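Ribosomal RNA processing protein 6 (Trypanosoma brucei brucei, PDB 4NLC) probably degrades and trims RNA from the 3' end as a 3'-5' exoribonuclease of the nuclear exosome; this fragment is its catalytic core. Local coordinates at residues K46-P51 / L140-V145; I144-H149 / L164-L169. The protein carries 1 engineered substitution. All coordinates share one frame; numbering follows the deposited sequence.

Contact 1. Residues K46-P51 / L140-V145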
ATOM      1  N   LYS A  46      12.305 -18.752  -2.404  1.00 29.31           N
ATOM      2  CA  LYS A  46      12.615 -19.879  -1.511  1.00 29.58           C
ATOM      3  C   LYS A  46      13.953 -20.553  -1.868  1.00 35.22           C
ATOM      4  O   LYS A  46      14.523 -21.208  -1.017  1.00 36.96           O
ATOM      5  CB  LYS A  46      11.468 -20.903  -1.475  1.00 30.84           C
ATOM      6  CG  LYS A  46      10.190 -20.350  -0.834  1.00 30.71           C
ATOM      7  CD  LYS A  46       8.996 -21.159  -1.210  1.00 20.67           C
ATOM      8  CE  LYS A  46       7.738 -20.591  -0.604  1.00 33.65           C
ATOM      9  NZ  LYS A  46       6.527 -21.353  -1.041  1.00 28.09           N
ATOM     10  N   ALA A  47      14.443 -20.401  -3.109  1.00 32.10           N
ATOM     11  CA  ALA A  47      15.719 -20.967  -3.565  1.00 32.68           C
ATOM     12  C   ALA A  47      16.881 -19.937  -3.507  1.00 40.84           C
ATOM     13  O   ALA A  47      17.975 -20.254  -3.968  1.00 41.84           O
ATOM     14  CB  ALA A  47      15.565 -21.474  -4.995  1.00 33.13           C
ATOM     15  N   VAL A  48      16.648 -18.715  -2.980  1.00 39.82           N
ATOM     16  CA  VAL A  48      17.662 -17.651  -2.996  1.00 41.12           C
ATOM     17  C   VAL A  48      18.348 -17.469  -1.644  1.00 44.47           C
ATOM     18  O   VAL A  48      17.696 -17.495  -0.601  1.00 44.97           O
ATOM     19  CB  VAL A  48      17.061 -16.318  -3.566  1.00 45.50           C
ATOM     20  CG1 VAL A  48      17.075 -15.165  -2.562  1.00 44.98           C
ATOM     21  CG2 VAL A  48      17.751 -15.922  -4.863  1.00 45.46           C
ATOM     22  N   SER A  49      19.673 -17.259  -1.677  1.00 39.23           N
ATOM     23  CA  SER A  49      20.482 -17.045  -0.478  1.00 38.56           C
ATOM     24  C   SER A  49      20.693 -15.557  -0.241  1.00 41.21           C
ATOM     25  O   SER A  49      20.622 -14.757  -1.174  1.00 39.71           O
ATOM     26  CB  SER A  49      21.857 -17.691  -0.641  1.00 42.68           C
ATOM     27  OG  SER A  49      21.781 -19.007  -1.160  1.00 53.73           O
ATOM     28  N   VAL A  50      21.019 -15.199   0.999  1.00 38.26           N
ATOM     29  CA  VAL A  50      21.374 -13.829   1.371  1.00 37.48           C
ATOM     30  C   VAL A  50      22.838 -13.632   0.860  1.00 40.27           C
ATOM     31  O   VAL A  50      23.653 -14.542   1.055  1.00 40.54           O
ATOM     32  CB  VAL A  50      21.320 -13.635   2.917  1.00 41.17           C
ATOM     33  CG1 VAL A  50      21.616 -12.191   3.294  1.00 40.96           C
ATOM     34  CG2 VAL A  50      19.987 -14.099   3.511  1.00 40.00           C
ATOM     35  N   PRO A  51      23.195 -12.490   0.208  1.00 34.55           N
ATOM     36  CA  PRO A  51      24.600 -12.303  -0.222  1.00 34.09           C
ATOM     37  C   PRO A  51      25.530 -12.315   0.995  1.00 38.60           C
ATOM     38  O   PRO A  51      25.326 -11.547   1.930  1.00 37.04           O
ATOM     39  CB  PRO A  51      24.583 -10.940  -0.943  1.00 35.29           C
ATOM     40  CG  PRO A  51      23.127 -10.634  -1.204  1.00 38.19           C
ATOM     41  CD  PRO A  51      22.368 -11.303  -0.104  1.00 34.12           C
ATOM     42  N   LEU A 140      14.205  -8.010  -8.517  1.00 24.73           N
ATOM     43  CA  LEU A 140      14.487  -9.443  -8.674  1.00 24.26           C
ATOM     44  C   LEU A 140      15.950  -9.807  -8.489  1.00 30.66           C
ATOM     45  O   LEU A 140      16.246 -10.990  -8.348  1.00 32.27           O
ATOM     46  CB  LEU A 140      13.985  -9.980 -10.040  1.00 23.31           C
ATOM     47  CG  LEU A 140      12.453  -9.970 -10.288  1.00 26.39           C
ATOM     48  CD1 LEU A 140      12.121 -10.542 -11.684  1.00 25.49           C
ATOM     49  CD2 LEU A 140      11.708 -10.758  -9.221  1.00 24.50           C
ATOM     50  N   GLN A 141      16.867  -8.811  -8.509  1.00 27.62           N
ATOM     51  CA  GLN A 141      18.315  -9.016  -8.402  1.00 27.26           C
ATOM     52  C   GLN A 141      18.686  -9.504  -7.005  1.00 30.31           C
ATOM     53  O   GLN A 141      18.600  -8.726  -6.060  1.00 29.72           O
ATOM     54  CB  GLN A 141      19.066  -7.729  -8.818  1.00 29.13           C
ATOM     55  CG  GLN A 141      20.608  -7.745  -8.862  1.00 51.50           C
ATOM     56  CD  GLN A 141      21.291  -8.945  -9.434  1.00 68.18           C
ATOM     57  OE1 GLN A 141      21.409  -9.121 -10.645  1.00 68.73           O
ATOM     58  NE2 GLN A 141      21.875  -9.723  -8.567  1.00 57.17           N
ATOM     59  N   PRO A 142      19.113 -10.787  -6.860  1.00 26.82           N
ATOM     60  CA  PRO A 142      19.476 -11.292  -5.534  1.00 27.48           C
ATOM     61  C   PRO A 142      20.692 -10.633  -4.883  1.00 33.99           C
ATOM     62  O   PRO A 142      20.835 -10.708  -3.671  1.00 33.57           O
ATOM     63  CB  PRO A 142      19.716 -12.789  -5.780  1.00 30.08           C
ATOM     64  CG  PRO A 142      20.061 -12.893  -7.201  1.00 34.33           C
ATOM     65  CD  PRO A 142      19.301 -11.822  -7.901  1.00 28.46           C
ATOM     66  N   ASN A 143      21.587 -10.020  -5.671  1.00 31.42           N
ATOM     67  CA  ASN A 143      22.787  -9.400  -5.095  1.00 30.29           C
ATOM     68  C   ASN A 143      22.539  -7.973  -4.613  1.00 29.83           C
ATOM     69  O   ASN A 143      23.450  -7.322  -4.121  1.00 30.11           O
ATOM     70  CB  ASN A 143      23.970  -9.485  -6.053  1.00 31.38           C
ATOM     71  CG  ASN A 143      25.299  -9.254  -5.372  1.00 59.90           C
ATOM     72  OD1 ASN A 143      25.627  -9.886  -4.358  1.00 49.18           O
ATOM     73  ND2 ASN A 143      26.067  -8.296  -5.879  1.00 53.40           N
ATOM     74  N   ILE A 144      21.314  -7.488  -4.758  1.00 23.94           N
ATOM     75  CA  ILE A 144      20.953  -6.153  -4.304  1.00 23.29           C
ATOM     76  C   ILE A 144      19.983  -6.344  -3.191  1.00 26.89           C
ATOM     77  O   ILE A 144      18.907  -6.910  -3.418  1.00 27.80           O
ATOM     78  CB  ILE A 144      20.353  -5.227  -5.426  1.00 25.53           C
ATOM     79  CG1 ILE A 144      21.315  -5.106  -6.646  1.00 24.59           C
ATOM     80  CG2 ILE A 144      19.944  -3.826  -4.851  1.00 24.04           C
ATOM     81  CD1 ILE A 144      20.795  -4.297  -7.847  1.00 25.93           C
ATOM     82  N   VAL A 145      20.340  -5.873  -1.979  1.00 21.95           N
ATOM     83  CA  VAL A 145      19.392  -5.936  -0.852  1.00 20.54           C
ATOM     84  C   VAL A 145      18.437  -4.736  -0.959  1.00 24.93           C
ATOM     85  O   VAL A 145      18.897  -3.594  -1.114  1.00 24.78           O
ATOM     86  CB  VAL A 145      20.100  -6.018   0.528  1.00 23.91           C
ATOM     87  CG1 VAL A 145      19.104  -5.824   1.684  1.00 22.78           C
ATOM     88  CG2 VAL A 145      20.826  -7.344   0.679  1.00 24.91           C
TER

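Contact 2. Residues I144-H149 / L164-L169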
ATOM      1  N   ILE A 144      21.314  -7.488  -4.758  1.00 23.94           N
ATOM      2  CA  ILE A 144      20.953  -6.153  -4.304  1.00 23.29           C
ATOM      3  C   ILE A 144      19.983  -6.344  -3.191  1.00 26.89           C
ATOM      4  O   ILE A 144      18.907  -6.910  -3.418  1.00 27.80           O
ATOM      5  CB  ILE A 144      20.353  -5.227  -5.426  1.00 25.53           C
ATOM      6  CG1 ILE A 144      21.315  -5.106  -6.646  1.00 24.59           C
ATOM      7  CG2 ILE A 144      19.944  -3.826  -4.851  1.00 24.04           C
ATOM      8  CD1 ILE A 144      20.795  -4.297  -7.847  1.00 25.93           C
ATOM      9  N   VAL A 145      20.340  -5.873  -1.979  1.00 21.95           N
ATOM     10  CA  VAL A 145      19.392  -5.936  -0.852  1.00 20.54           C
ATOM     11  C   VAL A 145      18.437  -4.736  -0.959  1.00 24.93           C
ATOM     12  O   VAL A 145      18.897  -3.594  -1.114  1.00 24.78           O
ATOM     13  CB  VAL A 145      20.100  -6.018   0.528  1.00 23.91           C
ATOM     14  CG1 VAL A 145      19.104  -5.824   1.684  1.00 22.78           C
ATOM     15  CG2 VAL A 145      20.826  -7.344   0.679  1.00 24.91           C
ATOM     16  N   LYS A 146      17.110  -4.990  -0.876  1.00 22.54           N
ATOM     17  CA  LYS A 146      16.095  -3.926  -0.866  1.00 21.56           C
ATOM     18  C   LYS A 146      15.645  -3.772   0.575  1.00 24.82           C
ATOM     19  O   LYS A 146      15.010  -4.663   1.134  1.00 25.80           O
ATOM     20  CB  LYS A 146      14.887  -4.264  -1.752  1.00 23.29           C
ATOM     21  CG  LYS A 146      15.034  -3.958  -3.268  1.00 19.80           C
ATOM     22  CD  LYS A 146      16.079  -4.797  -4.004  1.00 18.44           C
ATOM     23  CE  LYS A 146      15.725  -6.273  -4.041  1.00 26.19           C
ATOM     24  NZ  LYS A 146      16.610  -7.055  -4.950  1.00 25.25           N
ATOM     25  N   VAL A 147      16.028  -2.667   1.184  1.00 20.53           N
ATOM     26  CA  VAL A 147      15.701  -2.320   2.560  1.00 19.15           C
ATOM     27  C   VAL A 147      14.373  -1.515   2.600  1.00 25.32           C
ATOM     28  O   VAL A 147      14.262  -0.435   2.008  1.00 26.73           O
ATOM     29  CB  VAL A 147      16.856  -1.518   3.235  1.00 21.08           C
ATOM     30  CG1 VAL A 147      16.572  -1.265   4.724  1.00 20.75           C
ATOM     31  CG2 VAL A 147      18.201  -2.204   3.053  1.00 20.33           C
ATOM     32  N   PHE A 148      13.395  -2.024   3.328  1.00 19.80           N
ATOM     33  CA  PHE A 148      12.140  -1.308   3.557  1.00 19.37           C
ATOM     34  C   PHE A 148      11.946  -1.230   5.062  1.00 22.94           C
ATOM     35  O   PHE A 148      12.456  -2.087   5.779  1.00 22.78           O
ATOM     36  CB  PHE A 148      10.969  -2.108   2.971  1.00 20.78           C
ATOM     37  CG  PHE A 148      10.730  -2.048   1.485  1.00 21.31           C
ATOM     38  CD1 PHE A 148      11.532  -2.773   0.603  1.00 25.18           C
ATOM     39  CD2 PHE A 148       9.647  -1.347   0.969  1.00 21.02           C
ATOM     40  CE1 PHE A 148      11.244  -2.806  -0.779  1.00 24.99           C
ATOM     41  CE2 PHE A 148       9.358  -1.379  -0.405  1.00 23.31           C
ATOM     42  CZ  PHE A 148      10.148  -2.128  -1.265  1.00 22.20           C
ATOM     43  N   HIS A 149      11.146  -0.289   5.538  1.00 21.59           N
ATOM     44  CA  HIS A 149      10.830  -0.221   6.968  1.00 21.54           C
ATOM     45  C   HIS A 149       9.328  -0.515   7.169  1.00 26.50           C
ATOM     46  O   HIS A 149       8.503   0.347   6.908  1.00 26.51           O
ATOM     47  CB  HIS A 149      11.214   1.139   7.576  1.00 22.29           C
ATOM     48  CG  HIS A 149      11.155   1.120   9.071  1.00 25.39           C
ATOM     49  ND1 HIS A 149      12.287   0.922   9.830  1.00 26.78           N
ATOM     50  CD2 HIS A 149      10.085   1.188   9.893  1.00 26.69           C
ATOM     51  CE1 HIS A 149      11.875   0.903  11.085  1.00 26.74           C
ATOM     52  NE2 HIS A 149      10.561   1.055  11.169  1.00 26.76           N
ATOM     53  N   LEU A 164       5.369  -6.104  -9.294  1.00 22.63           N
ATOM     54  CA  LEU A 164       6.722  -6.071  -8.725  1.00 21.88           C
ATOM     55  C   LEU A 164       6.848  -6.935  -7.463  1.00 26.87           C
ATOM     56  O   LEU A 164       5.978  -6.912  -6.586  1.00 26.25           O
ATOM     57  CB  LEU A 164       7.231  -4.623  -8.489  1.00 21.19           C
ATOM     58  CG  LEU A 164       7.483  -3.791  -9.754  1.00 23.93           C
ATOM     59  CD1 LEU A 164       7.815  -2.335  -9.424  1.00 23.13           C
ATOM     60  CD2 LEU A 164       8.591  -4.384 -10.577  1.00 28.04           C
ATOM     61  N   TYR A 165       7.955  -7.703  -7.392  1.00 24.23           N
ATOM     62  CA  TYR A 165       8.286  -8.673  -6.353  1.00 23.98           C
ATOM     63  C   TYR A 165       9.740  -8.520  -5.883  1.00 30.28           C
ATOM     64  O   TYR A 165      10.653  -8.324  -6.702  1.00 29.26           O
ATOM     65  CB  TYR A 165       8.039 -10.095  -6.875  1.00 24.86           C
ATOM     66  CG  TYR A 165       6.614 -10.324  -7.333  1.00 26.23           C
ATOM     67  CD1 TYR A 165       6.223 -10.036  -8.644  1.00 27.13           C
ATOM     68  CD2 TYR A 165       5.654 -10.825  -6.461  1.00 27.48           C
ATOM     69  CE1 TYR A 165       4.912 -10.232  -9.067  1.00 26.00           C
ATOM     70  CE2 TYR A 165       4.351 -11.066  -6.884  1.00 28.64           C
ATOM     71  CZ  TYR A 165       3.974 -10.728  -8.175  1.00 33.88           C
ATOM     72  OH  TYR A 165       2.685 -10.947  -8.577  1.00 29.85           O
ATOM     73  N   ILE A 166       9.940  -8.647  -4.550  1.00 26.25           N
ATOM     74  CA  ILE A 166      11.221  -8.414  -3.896  1.00 25.30           C
ATOM     75  C   ILE A 166      12.001  -9.695  -3.580  1.00 30.08           C
ATOM     76  O   ILE A 166      11.579 -10.510  -2.768  1.00 31.21           O
ATOM     77  CB  ILE A 166      11.046  -7.515  -2.639  1.00 26.89           C
ATOM     78  CG1 ILE A 166      10.049  -6.366  -2.898  1.00 26.17           C
ATOM     79  CG2 ILE A 166      12.397  -6.946  -2.215  1.00 28.04           C
ATOM     80  CD1 ILE A 166       9.209  -5.939  -1.625  1.00 38.88           C
ATOM     81  N   VAL A 167      13.151  -9.847  -4.236  1.00 26.04           N
ATOM     82  CA  VAL A 167      14.095 -10.926  -4.013  1.00 26.61           C
ATOM     83  C   VAL A 167      15.159 -10.283  -3.098  1.00 30.00           C
ATOM     84  O   VAL A 167      15.788  -9.295  -3.469  1.00 29.37           O
ATOM     85  CB  VAL A 167      14.687 -11.470  -5.348  1.00 31.12           C
ATOM     86  CG1 VAL A 167      15.843 -12.436  -5.093  1.00 31.18           C
ATOM     87  CG2 VAL A 167      13.606 -12.143  -6.199  1.00 30.62           C
ATOM     88  N   ASN A 168      15.293 -10.807  -1.889  1.00 25.91           N
ATOM     89  CA  ASN A 168      16.192 -10.327  -0.841  1.00 25.98           C
ATOM     90  C   ASN A 168      15.744  -8.991  -0.238  1.00 29.83           C
ATOM     91  O   ASN A 168      16.442  -7.967  -0.261  1.00 28.32           O
ATOM     92  CB  ASN A 168      17.658 -10.324  -1.247  1.00 26.99           C
ATOM     93  CG  ASN A 168      18.279 -11.673  -1.010  1.00 47.95           C
ATOM     94  OD1 ASN A 168      17.874 -12.437  -0.114  1.00 46.27           O
ATOM     95  ND2 ASN A 168      19.258 -12.009  -1.811  1.00 35.88           N
ATOM     96  N   LEU A 169      14.562  -9.065   0.357  1.00 25.79           N
ATOM     97  CA  LEU A 169      13.987  -8.002   1.121  1.00 25.50           C
ATOM     98  C   LEU A 169      14.640  -8.040   2.497  1.00 27.80           C
ATOM     99  O   LEU A 169      14.901  -9.123   3.041  1.00 26.87           O
ATOM    100  CB  LEU A 169      12.450  -8.240   1.289  1.00 25.72           C
ATOM    101  CG  LEU A 169      11.696  -7.335   2.307  1.00 29.38           C
ATOM    102  CD1 LEU A 169      11.604  -5.917   1.812  1.00 28.50           C
ATOM    103  CD2 LEU A 169      10.300  -7.868   2.595  1.00 30.01           C
TER

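Contact 1. Residues K46-P51 / L140-V145
P51 lays its pyrrolidine ring over the 140-145 loop and meets P142, N143 and V145. CG sits 3.4 Å from the carbonyl O of P142, CB is 3.7 Å from OD1 of N143, and CD faces the CG2 methyl of V145 at 4.3 Å. The N143 side chain crosses the proline at a slant. Its CB points away from 46-51, but with CG anti to the backbone N (chi1 -163°) the amide comes back until OD1 lies alongside the ring. Three residues earlier, V48 and P142 meet at about a right angle: the CG2 methyl of V48 rests against CB of the P142 ring, 3.8 Å away, both residues having CB turned toward the opposite segment. A type I beta turn from Q141 to I144, closed by I144 N to Q141 O at 3.3 Å, brings P142 and N143 to its corner, where they meet 46-51. The contact is small, and P51 meets two oxygens as well as a methyl; the amide ND2 of N168 ties the two loops by bonding to both P142 O and S49 O. At the surface of the exonuclease domain, the segment following helix 42-46 thus lies against the connection from helix 136-140 into strand 145-148, whose first residue, V145, already pairs through its backbone with T91, just before strand 92-100, and with I93 within it.

Contact 2. Residues I144-H149 / L164-L169
K146 runs its side chain back along I166 and delivers its ammonium group to a cluster of backbone carbonyls. CB starts the contact 3.7 Å from the CG2 methyl of I166, and CG passes the same methyl at 4.1 Å. Bends at chi2 (66°) and chi3 (65°) then fold the chain round, leaving CE beside both that methyl and V167 O. At the tip, NZ donates to V167 O over 2.8 Å, nearly in line with the C=O bond, and to I144 O, also at 2.8 Å, here tilted from the carbonyl plane. V138 O takes a further bond and F139 O a weak one, so the buried amine is held by loop carbonyls and by the C-terminal part of helix 136-140, surroundings that would probably favour a protonated lysine. The K146 backbone joins the two segments as well: its N bonds N168 O at 3.1 Å, close to straight (166°), and its O receives a CA-H contact from L169, the parallel bridge partner. Further along, the F148 ring is met obliquely by two methyls, both coming from the 164-169 side: CD1 of L169, whose side chain crosses that of F148 at about a right angle, packs 3.4 Å from CD1 of F148, while I166 and F148 reach toward each other, bringing CD1 of I166 to 3.8 Å from CE1 of F148. Strand 145-148, helix 152-162 and strand 169-171 form a beta-alpha-beta crossover of the RNase H-like exonuclease fold. I166 reaches V155 and L158 of that helix, while V147 points away to helix 226-238, and strand 92-100 pairs along the other edge of 145-148.

In the fold
Contact 2 is wholly buried at the edge of the central mixed sheet, whereas contact 1 lies at the surface, its centre about 9 Å from that of contact 2. They share I144 and V145, where the loop leaving helix 136-140 becomes strand 145-148. Contact 1 joins two loops through proline and valine carbons that also meet carbonyl and amide oxygens, with N168, which belongs to contact 2, supplying the polar tie. Contact 2 instead combines parallel strand pairing, a lysine gripped by main-chain oxygens and an aliphatic-aromatic cluster. Thus the segment after helix 42-46 lies on the outside of the exonuclease domain, beside the crossover at its sheet edge.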